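Local structure of amine oxidase domain-containing protein (Pyrococcus furiosus, 3NRN) at residues 8-13 against 37-42; 16-21 against 406-411; 194-199 against 204-209; 377-382 against 390-395. The protein binds adenosine monophosphate in a Rossmann-type nucleotide pocket and is probably an oxidoreductase of the flavin-containing amine oxidase family. All coordinates share one frame; numbering follows the deposited sequence.

Overall arrangement
Interactions 1 and 2 share helix 10-21: its start, with the preceding glycine loop, meets residues 37-42 beside the AMP, and its later turns meet the C-terminal tail 406-411. Interaction 1 is buried and joins apolar packing to phosphate binding, whereas interaction 2 is partly buried and purely apolar. Interaction 3, nearer the periphery, ties helix 188-200 to the edge strand 205-207, and Leu195 and Ile199 of that helix pack on Leu13 and Ala17. Interaction 4 lies nearest the chain's centre yet is only partly buried; water and the Ile392 side chain join a turn to helix 388-402. It meets interaction 1 through the Arg38-Asp379 salt bridge and through Val377 and Ile392 packed on Gly11.

Interaction 1: residues 8-13 against 37-42; sequences AGLGGL and GRFTNL. With AMP (adenosine monophosphate), chain B.
One face of the Phe39 ring carries Leu10 CD2, which sits over the middle of the ring, 4.1 Å from its centroid and only 9° off the normal. The other methyl, Leu10 CD1, comes down nearer the rim, 3.8 Å from Phe39 CD2. Leu10 has CG anti to its backbone N (chi1 -179°), which carries its two methyls out to the ring; the two side chains cross at an oblique angle. Val389 of helix 388-402 touches both. With an alanine in place of Leu10, the face of the Phe39 ring would probably lose its cover and the ring gain freedom to shift.

The second flat group, the Arg38 guanidinium, has the AMP phosphate oxygen O3P over one face. That same O3P receives a straight bond from the Arg38 backbone N, 2.8 Å long. The absence of side chains lets the phosphate sit against two glycines: a CB on Gly9 would collide with O1P, and one on Gly37 with O3P. Gly9, the N-cap residue of helix 10-21, has its CA 3.7 Å from AMP O5', which puts the phosphate group near the start of that helix. A glycine-rich turn between strand and helix, passing close beside a nucleotide phosphate, is consistent with the GxGxxG loop of the Rossmann fold.

Interaction 2: residues 16-21 against 406-411; sequences GAFLAR and GSFSEW
Phe18 leaves helix 10-21 with CG anti to its backbone N (chi1 -175°), and Phe408 reaches back from the tail with CG anti to its carbonyl carbon (chi1 -53°), so that the two rings approach from opposite directions. Phe408 CZ leads, coming within 3.9 Å of Phe18 CE1 and lying almost as close to Phe18 CZ. The centroids are 5.8 Å apart and the planes are inclined at 51°, an oblique pairing in which neither ring lies flat on the other. Beside it, the backbone of Gly406 passes the far end of the Phe18 ring, with Gly406 CA 4.1 Å from Phe18 CZ. A side chain at Gly406 would press on that ring, since a CB would stand only about 3.3 Å from Phe18 CE2.

Leu400 of helix 388-402 touches both phenylalanines, and helix 64-72 contributes Leu72 against Phe18 and Ile71 against Phe408. The backbone N of Phe408 is bonded to Glu401 OE2, which helps set the tail on helix 388-402. Replacing Phe18 by an alanine would probably open a gap beside Gly406 and leave the tip of Phe408 without its aromatic mate.

Far from the nucleotide, the contact joins the first helix of the Rossmann domain to the C-terminal tail. Its attraction is entirely apolar, resting on shape and burial with no directional bond between the two segments.

Interaction 3: residues 194-199 against 204-209; sequences ELERII and GKILTR
Ile199 and Ile206 meet between helix 188-200 and strand 205-207, with Ile199 CG2 4.1 Å from Ile206 CG1. The same methyl of Ile199 also rests against the Gly204 backbone, 3.9 Å from Gly204 CA. A CB at Gly204 would run straight into it, so the close passage depends on the missing side chain. Ile206 then reaches on to the helix, where its CD1 touches the aliphatic part of Glu196, 3.9 Å from CG. These two side chains cross at about a right angle, and the Glu196 chain beyond CG is extended, which carries its carboxylate past the isoleucine.

One backbone bond closes the turn between the elements: Gly204 N donates to Ile199 O over 2.9 Å, bent to 138° at the hydrogen. The short segments' axes lie 9.1 Å apart and run at 124° to one another.

Farther out, Lys205 and Leu207 are bonded by their backbones to strand 25-29 and its surroundings, which fixes the strand at the edge of the parallel Rossmann sheet. Leu13 of helix 10-21 packs on Ile199, and Ile35 covers both Glu196 and Ile206. On another side of the helix, Arg197 grips Glu194 side-on, NE to OE2 and NH2 to OE1, from above the carboxylate plane. Apolar branches thus bind helix to sheet edge, the single backbone bond secures the turn, and the charges of Glu194 and Arg197 pair away from the strand.

Interaction 4: residues 377-382 against 390-395; sequences VGDGYR and DGIALG
Gly378 and Ile392 touch where a type I beta turn, Gly378 to Tyr381, follows strand 374-376 and leads towards helix 388-402. This strand-turn-helix unit beside the AMP, with its Gly-Asp pair, is consistent with the second flavin-binding motif of Rossmann-type flavoproteins.

The polar links run through one water. It accepts from Gly378 N at 2.8 Å, and it can donate to two carbonyls, Tyr381 O at 2.9 Å and Ile392 O at 2.8 Å, though more acceptors lie near than it has protons. The turn itself is closed by Tyr381 N bonded to Gly378 O.

Van der Waals contact with the backbone is centred on Ile392, whose CG1 lies 3.8 Å from Gly378 C and almost as near Asp379 N. Along the helix, Arg382 lays its CG on the backbone, 3.6 Å from Gly391 C. Tyr381 brings its ring alongside Gly395, CE2 standing 3.3 Å from Gly395 O. Both helix glycines matter for this fit, since a CB at Gly391 would strike Arg382 CD and one at Gly395 would strike Tyr381 O.

Asp379 serves two arginines. Its OD2 pairs with the AMP-binding Arg38, outside the turn, and probably helps position it. The Arg382 chain bends at chi3 (-73°) and presents NE in its guanidinium plane to Asp379 OD1, a 3.0 Å bond that meets the oxygen nearly along its C-O axis.

Interaction 1: residues 8-13 against 37-42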
loop_
_atom_site.group_PDB
_atom_site.type_symbol
_atom_site.label_atom_id
_atom_site.label_comp_id
_atom_site.label_asym_id
_atom_site.label_seq_id
_atom_site.Cartn_x
_atom_site.Cartn_y
_atom_site.Cartn_z
ATOM N N ALA A 8 8.412 11.104 -6.986
ATOM C CA ALA A 8 7.171 11.704 -6.507
ATOM C C ALA A 8 6.049 10.689 -6.295
ATOM O O ALA A 8 4.947 10.824 -6.839
ATOM C CB ALA A 8 6.716 12.787 -7.459
ATOM N N GLY A 9 6.338 9.664 -5.506
ATOM C CA GLY A 9 5.325 8.673 -5.206
ATOM C C GLY A 9 4.646 9.115 -3.921
ATOM O O GLY A 9 4.955 10.189 -3.389
ATOM N N LEU A 10 3.726 8.298 -3.415
ATOM C CA LEU A 10 3.021 8.635 -2.185
ATOM C C LEU A 10 3.987 8.931 -1.035
ATOM O O LEU A 10 3.889 9.979 -0.389
ATOM C CB LEU A 10 2.073 7.502 -1.791
ATOM C CG LEU A 10 1.276 7.795 -0.516
ATOM C CD1 LEU A 10 0.381 9.021 -0.739
ATOM C CD2 LEU A 10 0.443 6.569 -0.136
ATOM N N GLY A 11 4.919 8.013 -0.777
ATOM C CA GLY A 11 5.872 8.234 0.293
ATOM C C GLY A 11 6.656 9.537 0.129
ATOM O O GLY A 11 6.785 10.316 1.074
ATOM N N GLY A 12 7.184 9.774 -1.070
ATOM C CA GLY A 12 7.952 10.988 -1.311
ATOM C C GLY A 12 7.131 12.256 -1.109
ATOM O O GLY A 12 7.591 13.206 -0.476
ATOM N N LEU A 13 5.916 12.275 -1.657
ATOM C CA LEU A 13 5.031 13.435 -1.537
ATOM C C LEU A 13 4.563 13.665 -0.093
ATOM O O LEU A 13 4.387 14.808 0.326
ATOM C CB LEU A 13 3.831 13.274 -2.479
ATOM C CG LEU A 13 4.228 13.263 -3.965
ATOM C CD1 LEU A 13 3.029 12.892 -4.833
ATOM C CD2 LEU A 13 4.786 14.635 -4.347
ATOM N N GLY A 37 3.182 8.336 -8.925
ATOM C CA GLY A 37 3.673 6.973 -9.004
ATOM C C GLY A 37 2.576 5.930 -9.102
ATOM O O GLY A 37 1.717 5.988 -9.981
ATOM N N ARG A 38 2.592 4.976 -8.180
ATOM C CA ARG A 38 1.602 3.914 -8.180
ATOM C C ARG A 38 0.401 4.197 -7.288
ATOM O O ARG A 38 -0.309 3.279 -6.876
ATOM C CB ARG A 38 2.261 2.590 -7.782
ATOM C CG ARG A 38 3.405 2.188 -8.714
ATOM C CD ARG A 38 3.686 0.699 -8.636
ATOM N NE ARG A 38 3.905 0.260 -7.264
ATOM C CZ ARG A 38 4.969 0.576 -6.539
ATOM N NH1 ARG A 38 5.918 1.329 -7.060
ATOM N NH2 ARG A 38 5.078 0.149 -5.289
ATOM N N PHE A 39 0.168 5.471 -7.004
ATOM C CA PHE A 39 -0.963 5.859 -6.177
ATOM C C PHE A 39 -1.693 7.055 -6.788
ATOM O O PHE A 39 -1.874 8.077 -6.135
ATOM C CB PHE A 39 -0.495 6.213 -4.764
ATOM C CG PHE A 39 -1.609 6.307 -3.762
ATOM C CD1 PHE A 39 -2.237 5.157 -3.294
ATOM C CD2 PHE A 39 -2.030 7.546 -3.280
ATOM C CE1 PHE A 39 -3.263 5.234 -2.359
ATOM C CE2 PHE A 39 -3.060 7.634 -2.347
ATOM C CZ PHE A 39 -3.676 6.474 -1.885
ATOM N N THR A 40 -2.098 6.931 -8.049
ATOM C CA THR A 40 -2.831 8.004 -8.714
ATOM C C THR A 40 -3.853 7.407 -9.692
ATOM O O THR A 40 -4.034 6.186 -9.733
ATOM C CB THR A 40 -1.869 8.975 -9.443
ATOM O OG1 THR A 40 -2.589 10.146 -9.838
ATOM C CG2 THR A 40 -1.255 8.328 -10.670
ATOM N N ASN A 41 -4.523 8.248 -10.474
ATOM C CA ASN A 41 -5.543 7.748 -11.394
ATOM C C ASN A 41 -5.090 7.413 -12.807
ATOM O O ASN A 41 -4.129 7.981 -13.332
ATOM C CB ASN A 41 -6.708 8.733 -11.460
ATOM C CG ASN A 41 -7.498 8.774 -10.175
ATOM O OD1 ASN A 41 -7.047 8.276 -9.142
ATOM N ND2 ASN A 41 -8.681 9.379 -10.223
ATOM N N LEU A 42 -5.805 6.472 -13.414
ATOM C CA LEU A 42 -5.521 6.035 -14.768
ATOM C C LEU A 42 -6.805 6.069 -15.591
ATOM O O LEU A 42 -7.569 5.102 -15.598
ATOM C CB LEU A 42 -4.957 4.610 -14.761
ATOM C CG LEU A 42 -4.697 3.976 -16.133
ATOM C CD1 LEU A 42 -3.534 4.682 -16.834
ATOM C CD2 LEU A 42 -4.388 2.501 -15.954
HETATM P P AMP B . 6.205 4.789 -6.332
HETATM O O1P AMP B . 6.829 5.094 -4.985
HETATM O O2P AMP B . 6.843 3.528 -6.909
HETATM O O3P AMP B . 4.731 4.876 -6.361
HETATM O "O5'" AMP B . 6.845 5.989 -7.173
HETATM C "C5'" AMP B . 8.246 6.264 -7.052
HETATM C "C4'" AMP B . 8.449 7.410 -8.034
HETATM O "O4'" AMP B . 9.830 7.585 -8.363
HETATM C "C3'" AMP B . 7.711 7.248 -9.353
HETATM O "O3'" AMP B . 6.926 8.453 -9.469
HETATM C "C2'" AMP B . 8.857 7.171 -10.384
HETATM O "O2'" AMP B . 8.579 7.719 -11.688
HETATM C "C1'" AMP B . 9.915 8.005 -9.685
HETATM N N9 AMP B . 11.312 7.651 -10.005
HETATM C C8 AMP B . 11.839 6.409 -10.167
HETATM N N7 AMP B . 13.180 6.504 -10.366
HETATM C C5 AMP B . 13.513 7.798 -10.254
HETATM C C6 AMP B . 14.771 8.549 -10.370
HETATM N N6 AMP B . 15.918 7.863 -10.631
HETATM N N1 AMP B . 14.697 9.891 -10.197
HETATM C C2 AMP B . 13.511 10.524 -9.892
HETATM N N3 AMP B . 12.303 9.907 -9.827
HETATM C C4 AMP B . 12.279 8.563 -10.008
#

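Interaction 2: residues 16-21 against 406-411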
loop_
_atom_site.group_PDB
_atom_site.type_symbol
_atom_site.label_atom_id
_atom_site.label_comp_id
_atom_site.label_asym_id
_atom_site.label_seq_id
_atom_site.Cartn_x
_atom_site.Cartn_y
_atom_site.Cartn_z
ATOM N N GLY A 16 7.633 15.161 1.637
ATOM C CA GLY A 16 7.848 16.509 1.141
ATOM C C GLY A 16 6.828 17.485 1.701
ATOM O O GLY A 16 7.152 18.620 2.059
ATOM N N ALA A 17 5.583 17.043 1.777
ATOM C CA ALA A 17 4.525 17.882 2.295
ATOM C C ALA A 17 4.739 18.162 3.783
ATOM O O ALA A 17 4.637 19.306 4.225
ATOM C CB ALA A 17 3.183 17.207 2.079
ATOM N N PHE A 18 5.043 17.123 4.557
ATOM C CA PHE A 18 5.244 17.297 5.996
ATOM C C PHE A 18 6.377 18.267 6.293
ATOM O O PHE A 18 6.242 19.165 7.133
ATOM C CB PHE A 18 5.552 15.955 6.677
ATOM C CG PHE A 18 5.649 16.046 8.179
ATOM C CD1 PHE A 18 4.520 15.877 8.975
ATOM C CD2 PHE A 18 6.867 16.335 8.799
ATOM C CE1 PHE A 18 4.602 15.994 10.375
ATOM C CE2 PHE A 18 6.963 16.455 10.197
ATOM C CZ PHE A 18 5.824 16.284 10.985
ATOM N N LEU A 19 7.494 18.081 5.599
ATOM C CA LEU A 19 8.666 18.916 5.798
ATOM C C LEU A 19 8.483 20.341 5.280
ATOM O O LEU A 19 8.979 21.290 5.888
ATOM C CB LEU A 19 9.884 18.257 5.145
ATOM C CG LEU A 19 10.306 16.928 5.787
ATOM C CD1 LEU A 19 11.411 16.275 4.969
ATOM C CD2 LEU A 19 10.779 17.172 7.223
ATOM N N ALA A 20 7.773 20.499 4.167
ATOM C CA ALA A 20 7.540 21.834 3.615
ATOM C C ALA A 20 6.673 22.612 4.600
ATOM O O ALA A 20 6.899 23.797 4.851
ATOM C CB ALA A 20 6.844 21.737 2.277
ATOM N N ARG A 21 5.682 21.932 5.162
ATOM C CA ARG A 21 4.792 22.552 6.136
ATOM C C ARG A 21 5.602 23.044 7.329
ATOM O O ARG A 21 5.319 24.109 7.878
ATOM C CB ARG A 21 3.740 21.554 6.625
ATOM C CG ARG A 21 2.316 21.850 6.171
ATOM C CD ARG A 21 1.333 21.540 7.297
ATOM N NE ARG A 21 1.687 20.299 7.994
ATOM C CZ ARG A 21 1.895 20.201 9.307
ATOM N NH1 ARG A 21 1.782 21.268 10.090
ATOM N NH2 ARG A 21 2.225 19.032 9.842
ATOM N N GLY A 406 9.994 14.993 13.449
ATOM C CA GLY A 406 8.570 14.761 13.632
ATOM C C GLY A 406 8.317 13.845 14.812
ATOM O O GLY A 406 9.143 12.989 15.116
ATOM N N SER A 407 7.183 14.023 15.486
ATOM C CA SER A 407 6.840 13.183 16.631
ATOM C C SER A 407 5.388 12.732 16.521
ATOM O O SER A 407 4.488 13.553 16.325
ATOM C CB SER A 407 7.054 13.947 17.939
ATOM O OG SER A 407 6.917 13.077 19.047
ATOM N N PHE A 408 5.162 11.429 16.663
ATOM C CA PHE A 408 3.824 10.861 16.533
ATOM C C PHE A 408 3.444 9.945 17.685
ATOM O O PHE A 408 4.288 9.239 18.220
ATOM C CB PHE A 408 3.746 10.068 15.228
ATOM C CG PHE A 408 4.178 10.848 14.035
ATOM C CD1 PHE A 408 3.287 11.690 13.383
ATOM C CD2 PHE A 408 5.504 10.807 13.608
ATOM C CE1 PHE A 408 3.708 12.491 12.322
ATOM C CE2 PHE A 408 5.933 11.603 12.553
ATOM C CZ PHE A 408 5.033 12.446 11.911
ATOM N N SER A 409 2.160 9.948 18.041
ATOM C CA SER A 409 1.655 9.101 19.114
ATOM C C SER A 409 1.906 7.647 18.774
ATOM O O SER A 409 1.806 7.247 17.612
ATOM C CB SER A 409 0.148 9.296 19.292
ATOM O OG SER A 409 -0.404 8.208 20.012
ATOM N N GLU A 410 2.200 6.839 19.783
ATOM C CA GLU A 410 2.444 5.436 19.517
ATOM C C GLU A 410 1.166 4.716 19.096
ATOM O O GLU A 410 1.198 3.549 18.714
ATOM C CB GLU A 410 3.107 4.774 20.725
ATOM C CG GLU A 410 4.511 5.319 20.951
ATOM C CD GLU A 410 5.384 4.402 21.786
ATOM O OE1 GLU A 410 5.581 3.231 21.391
ATOM O OE2 GLU A 410 5.881 4.862 22.833
ATOM N N TRP A 411 0.042 5.420 19.154
ATOM C CA TRP A 411 -1.227 4.854 18.704
ATOM C C TRP A 411 -1.132 4.621 17.180
ATOM O O TRP A 411 -1.812 3.756 16.625
ATOM C CB TRP A 411 -2.374 5.828 19.024
ATOM C CG TRP A 411 -3.703 5.448 18.435
ATOM C CD1 TRP A 411 -4.343 6.058 17.392
ATOM C CD2 TRP A 411 -4.557 4.373 18.852
ATOM N NE1 TRP A 411 -5.541 5.431 17.133
ATOM C CE2 TRP A 411 -5.696 4.393 18.014
ATOM C CE3 TRP A 411 -4.470 3.393 19.853
ATOM C CZ2 TRP A 411 -6.744 3.468 18.145
ATOM C CZ3 TRP A 411 -5.514 2.473 19.984
ATOM C CH2 TRP A 411 -6.634 2.520 19.133
#

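Interaction 3: residues 194-199 against 204-209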
loop_
_atom_site.group_PDB
_atom_site.type_symbol
_atom_site.label_atom_id
_atom_site.label_comp_id
_atom_site.label_asym_id
_atom_site.label_seq_id
_atom_site.Cartn_x
_atom_site.Cartn_y
_atom_site.Cartn_z
ATOM N N GLU A 194 -3.789 16.912 -3.343
ATOM C CA GLU A 194 -3.671 17.650 -2.091
ATOM C C GLU A 194 -2.223 17.775 -1.614
ATOM O O GLU A 194 -1.818 18.834 -1.136
ATOM C CB GLU A 194 -4.539 16.997 -1.011
ATOM C CG GLU A 194 -5.993 17.440 -1.065
ATOM C CD GLU A 194 -6.151 18.929 -0.750
ATOM O OE1 GLU A 194 -6.170 19.292 0.446
ATOM O OE2 GLU A 194 -6.239 19.733 -1.698
ATOM N N LEU A 195 -1.439 16.707 -1.747
ATOM C CA LEU A 195 -0.043 16.767 -1.318
ATOM C C LEU A 195 0.738 17.741 -2.200
ATOM O O LEU A 195 1.613 18.459 -1.714
ATOM C CB LEU A 195 0.601 15.369 -1.361
ATOM C CG LEU A 195 0.003 14.334 -0.392
ATOM C CD1 LEU A 195 0.694 12.994 -0.565
ATOM C CD2 LEU A 195 0.140 14.826 1.061
ATOM N N GLU A 196 0.423 17.754 -3.493
ATOM C CA GLU A 196 1.080 18.658 -4.436
ATOM C C GLU A 196 0.759 20.109 -4.072
ATOM O O GLU A 196 1.636 20.980 -4.096
ATOM C CB GLU A 196 0.614 18.370 -5.874
ATOM C CG GLU A 196 1.049 19.426 -6.893
ATOM C CD GLU A 196 0.684 19.057 -8.327
ATOM O OE1 GLU A 196 -0.489 18.734 -8.589
ATOM O OE2 GLU A 196 1.574 19.094 -9.199
ATOM N N ARG A 197 -0.500 20.367 -3.736
ATOM C CA ARG A 197 -0.916 21.717 -3.363
ATOM C C ARG A 197 -0.207 22.172 -2.092
ATOM O O ARG A 197 0.241 23.312 -1.997
ATOM C CB ARG A 197 -2.432 21.768 -3.132
ATOM C CG ARG A 197 -2.916 23.049 -2.443
ATOM C CD ARG A 197 -4.396 22.975 -2.082
ATOM N NE ARG A 197 -4.655 22.087 -0.948
ATOM C CZ ARG A 197 -4.275 22.334 0.303
ATOM N NH1 ARG A 197 -3.612 23.446 0.591
ATOM N NH2 ARG A 197 -4.565 21.479 1.275
ATOM N N ILE A 198 -0.110 21.274 -1.117
ATOM C CA ILE A 198 0.520 21.604 0.154
ATOM C C ILE A 198 1.997 21.930 -0.001
ATOM O O ILE A 198 2.519 22.825 0.670
ATOM C CB ILE A 198 0.345 20.456 1.165
ATOM C CG1 ILE A 198 -1.137 20.306 1.514
ATOM C CG2 ILE A 198 1.176 20.720 2.410
ATOM C CD1 ILE A 198 -1.467 19.030 2.256
ATOM N N ILE A 199 2.671 21.198 -0.877
ATOM C CA ILE A 199 4.090 21.428 -1.120
ATOM C C ILE A 199 4.311 22.764 -1.838
ATOM O O ILE A 199 5.209 23.534 -1.490
ATOM C CB ILE A 199 4.694 20.303 -1.998
ATOM C CG1 ILE A 199 4.630 18.969 -1.255
ATOM C CG2 ILE A 199 6.149 20.623 -2.349
ATOM C CD1 ILE A 199 5.109 17.787 -2.083
ATOM N N GLY A 204 7.712 24.926 -1.587
ATOM C CA GLY A 204 8.389 23.793 -2.198
ATOM C C GLY A 204 8.383 23.772 -3.716
ATOM O O GLY A 204 7.647 24.523 -4.357
ATOM N N LYS A 205 9.213 22.912 -4.298
ATOM C CA LYS A 205 9.276 22.775 -5.749
ATOM C C LYS A 205 9.086 21.325 -6.188
ATOM O O LYS A 205 9.528 20.399 -5.513
ATOM C CB LYS A 205 10.612 23.284 -6.286
ATOM C CG LYS A 205 10.775 24.791 -6.234
ATOM C CD LYS A 205 12.112 25.203 -6.819
ATOM C CE LYS A 205 12.302 26.707 -6.757
ATOM N NZ LYS A 205 13.626 27.099 -7.307
ATOM N N ILE A 206 8.412 21.141 -7.320
ATOM C CA ILE A 206 8.177 19.814 -7.876
ATOM C C ILE A 206 8.597 19.858 -9.343
ATOM O O ILE A 206 7.947 20.501 -10.166
ATOM C CB ILE A 206 6.696 19.421 -7.767
ATOM C CG1 ILE A 206 6.278 19.425 -6.294
ATOM C CG2 ILE A 206 6.473 18.032 -8.360
ATOM C CD1 ILE A 206 4.808 19.170 -6.074
ATOM N N LEU A 207 9.697 19.183 -9.657
ATOM C CA LEU A 207 10.231 19.173 -11.011
ATOM C C LEU A 207 10.109 17.823 -11.711
ATOM O O LEU A 207 10.757 16.846 -11.327
ATOM C CB LEU A 207 11.696 19.614 -10.969
ATOM C CG LEU A 207 11.932 20.867 -10.116
ATOM C CD1 LEU A 207 13.419 21.140 -9.980
ATOM C CD2 LEU A 207 11.219 22.056 -10.749
ATOM N N THR A 208 9.271 17.777 -12.743
ATOM C CA THR A 208 9.068 16.552 -13.507
ATOM C C THR A 208 10.125 16.426 -14.606
ATOM O O THR A 208 10.794 17.398 -14.963
ATOM C CB THR A 208 7.672 16.513 -14.155
ATOM O OG1 THR A 208 7.449 17.727 -14.880
ATOM C CG2 THR A 208 6.594 16.341 -13.092
ATOM N N ARG A 209 10.265 15.219 -15.135
ATOM C CA ARG A 209 11.252 14.937 -16.168
ATOM C C ARG A 209 12.662 15.185 -15.643
ATOM O O ARG A 209 13.544 15.623 -16.380
ATOM C CB ARG A 209 10.993 15.784 -17.421
ATOM C CG ARG A 209 9.716 15.403 -18.163
ATOM C CD ARG A 209 9.695 15.989 -19.574
ATOM N NE ARG A 209 8.520 15.569 -20.336
ATOM C CZ ARG A 209 7.291 16.043 -20.150
ATOM N NH1 ARG A 209 7.062 16.967 -19.226
ATOM N NH2 ARG A 209 6.284 15.585 -20.883
#

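Interaction 4: residues 377-382 against 390-395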
loop_
_atom_site.group_PDB
_atom_site.type_symbol
_atom_site.label_atom_id
_atom_site.label_comp_id
_atom_site.label_asym_id
_atom_site.label_seq_id
_atom_site.Cartn_x
_atom_site.Cartn_y
_atom_site.Cartn_z
ATOM N N VAL A 377 11.717 5.865 1.827
ATOM C CA VAL A 377 10.303 5.794 2.200
ATOM C C VAL A 377 9.570 5.203 1.009
ATOM O O VAL A 377 10.121 5.174 -0.098
ATOM C CB VAL A 377 9.679 7.182 2.553
ATOM C CG1 VAL A 377 10.412 7.794 3.740
ATOM C CG2 VAL A 377 9.711 8.118 1.337
ATOM N N GLY A 378 8.334 4.752 1.231
ATOM C CA GLY A 378 7.561 4.138 0.167
ATOM C C GLY A 378 7.454 2.639 0.427
ATOM O O GLY A 378 7.717 2.182 1.542
ATOM N N ASP A 379 7.062 1.872 -0.586
ATOM C CA ASP A 379 6.925 0.420 -0.451
ATOM C C ASP A 379 8.210 -0.268 -0.003
ATOM O O ASP A 379 8.189 -1.425 0.409
ATOM C CB ASP A 379 6.476 -0.206 -1.775
ATOM C CG ASP A 379 5.019 -0.615 -1.760
ATOM O OD1 ASP A 379 4.622 -1.346 -0.830
ATOM O OD2 ASP A 379 4.274 -0.212 -2.678
ATOM N N GLY A 380 9.329 0.441 -0.102
ATOM C CA GLY A 380 10.595 -0.134 0.302
ATOM C C GLY A 380 10.797 -0.052 1.800
ATOM O O GLY A 380 11.798 -0.532 2.329
ATOM N N TYR A 381 9.849 0.570 2.491
ATOM C CA TYR A 381 9.945 0.699 3.934
ATOM C C TYR A 381 8.582 0.719 4.616
ATOM O O TYR A 381 8.026 1.781 4.892
ATOM C CB TYR A 381 10.736 1.963 4.308
ATOM C CG TYR A 381 10.917 2.162 5.806
ATOM C CD1 TYR A 381 11.173 1.077 6.649
ATOM C CD2 TYR A 381 10.861 3.439 6.376
ATOM C CE1 TYR A 381 11.368 1.256 8.024
ATOM C CE2 TYR A 381 11.055 3.630 7.745
ATOM C CZ TYR A 381 11.309 2.534 8.565
ATOM O OH TYR A 381 11.504 2.715 9.917
ATOM N N ARG A 382 8.038 -0.468 4.863
ATOM C CA ARG A 382 6.764 -0.588 5.558
ATOM C C ARG A 382 7.062 -1.337 6.848
ATOM O O ARG A 382 7.357 -2.530 6.829
ATOM C CB ARG A 382 5.739 -1.357 4.714
ATOM C CG ARG A 382 5.193 -0.546 3.548
ATOM C CD ARG A 382 4.083 -1.256 2.791
ATOM N NE ARG A 382 4.584 -2.362 1.983
ATOM C CZ ARG A 382 4.826 -3.583 2.445
ATOM N NH1 ARG A 382 4.607 -3.872 3.722
ATOM N NH2 ARG A 382 5.296 -4.517 1.629
ATOM N N ASP A 390 -0.986 2.306 4.244
ATOM C CA ASP A 390 -0.942 2.720 5.636
ATOM C C ASP A 390 0.476 2.364 6.095
ATOM O O ASP A 390 1.077 3.066 6.907
ATOM C CB ASP A 390 -2.001 1.986 6.471
ATOM C CG ASP A 390 -3.342 2.724 6.492
ATOM O OD1 ASP A 390 -3.386 3.886 6.954
ATOM O OD2 ASP A 390 -4.350 2.146 6.050
ATOM N N GLY A 391 1.008 1.271 5.546
ATOM C CA GLY A 391 2.363 0.856 5.875
ATOM C C GLY A 391 3.352 1.894 5.370
ATOM O O GLY A 391 4.363 2.189 6.018
ATOM N N ILE A 392 3.067 2.455 4.201
ATOM C CA ILE A 392 3.930 3.478 3.632
ATOM C C ILE A 392 3.941 4.697 4.555
ATOM O O ILE A 392 5.004 5.234 4.874
ATOM C CB ILE A 392 3.442 3.891 2.225
ATOM C CG1 ILE A 392 3.706 2.746 1.240
ATOM C CG2 ILE A 392 4.136 5.182 1.779
ATOM C CD1 ILE A 392 3.262 3.035 -0.183
ATOM N N ALA A 393 2.753 5.123 4.983
ATOM C CA ALA A 393 2.613 6.273 5.878
ATOM C C ALA A 393 3.334 6.025 7.203
ATOM O O ALA A 393 3.955 6.926 7.764
ATOM C CB ALA A 393 1.141 6.560 6.129
ATOM N N LEU A 394 3.241 4.797 7.704
ATOM C CA LEU A 394 3.896 4.426 8.954
ATOM C C LEU A 394 5.412 4.574 8.794
ATOM O O LEU A 394 6.107 4.968 9.719
ATOM C CB LEU A 394 3.555 2.976 9.307
ATOM C CG LEU A 394 4.181 2.380 10.568
ATOM C CD1 LEU A 394 3.715 3.140 11.800
ATOM C CD2 LEU A 394 3.788 0.918 10.669
ATOM N N GLY A 395 5.912 4.253 7.604
ATOM C CA GLY A 395 7.335 4.362 7.337
ATOM C C GLY A 395 7.779 5.811 7.297
ATOM O O GLY A 395 8.873 6.151 7.745
HETATM O O HOH W 1 7.484 4.438 3.892
#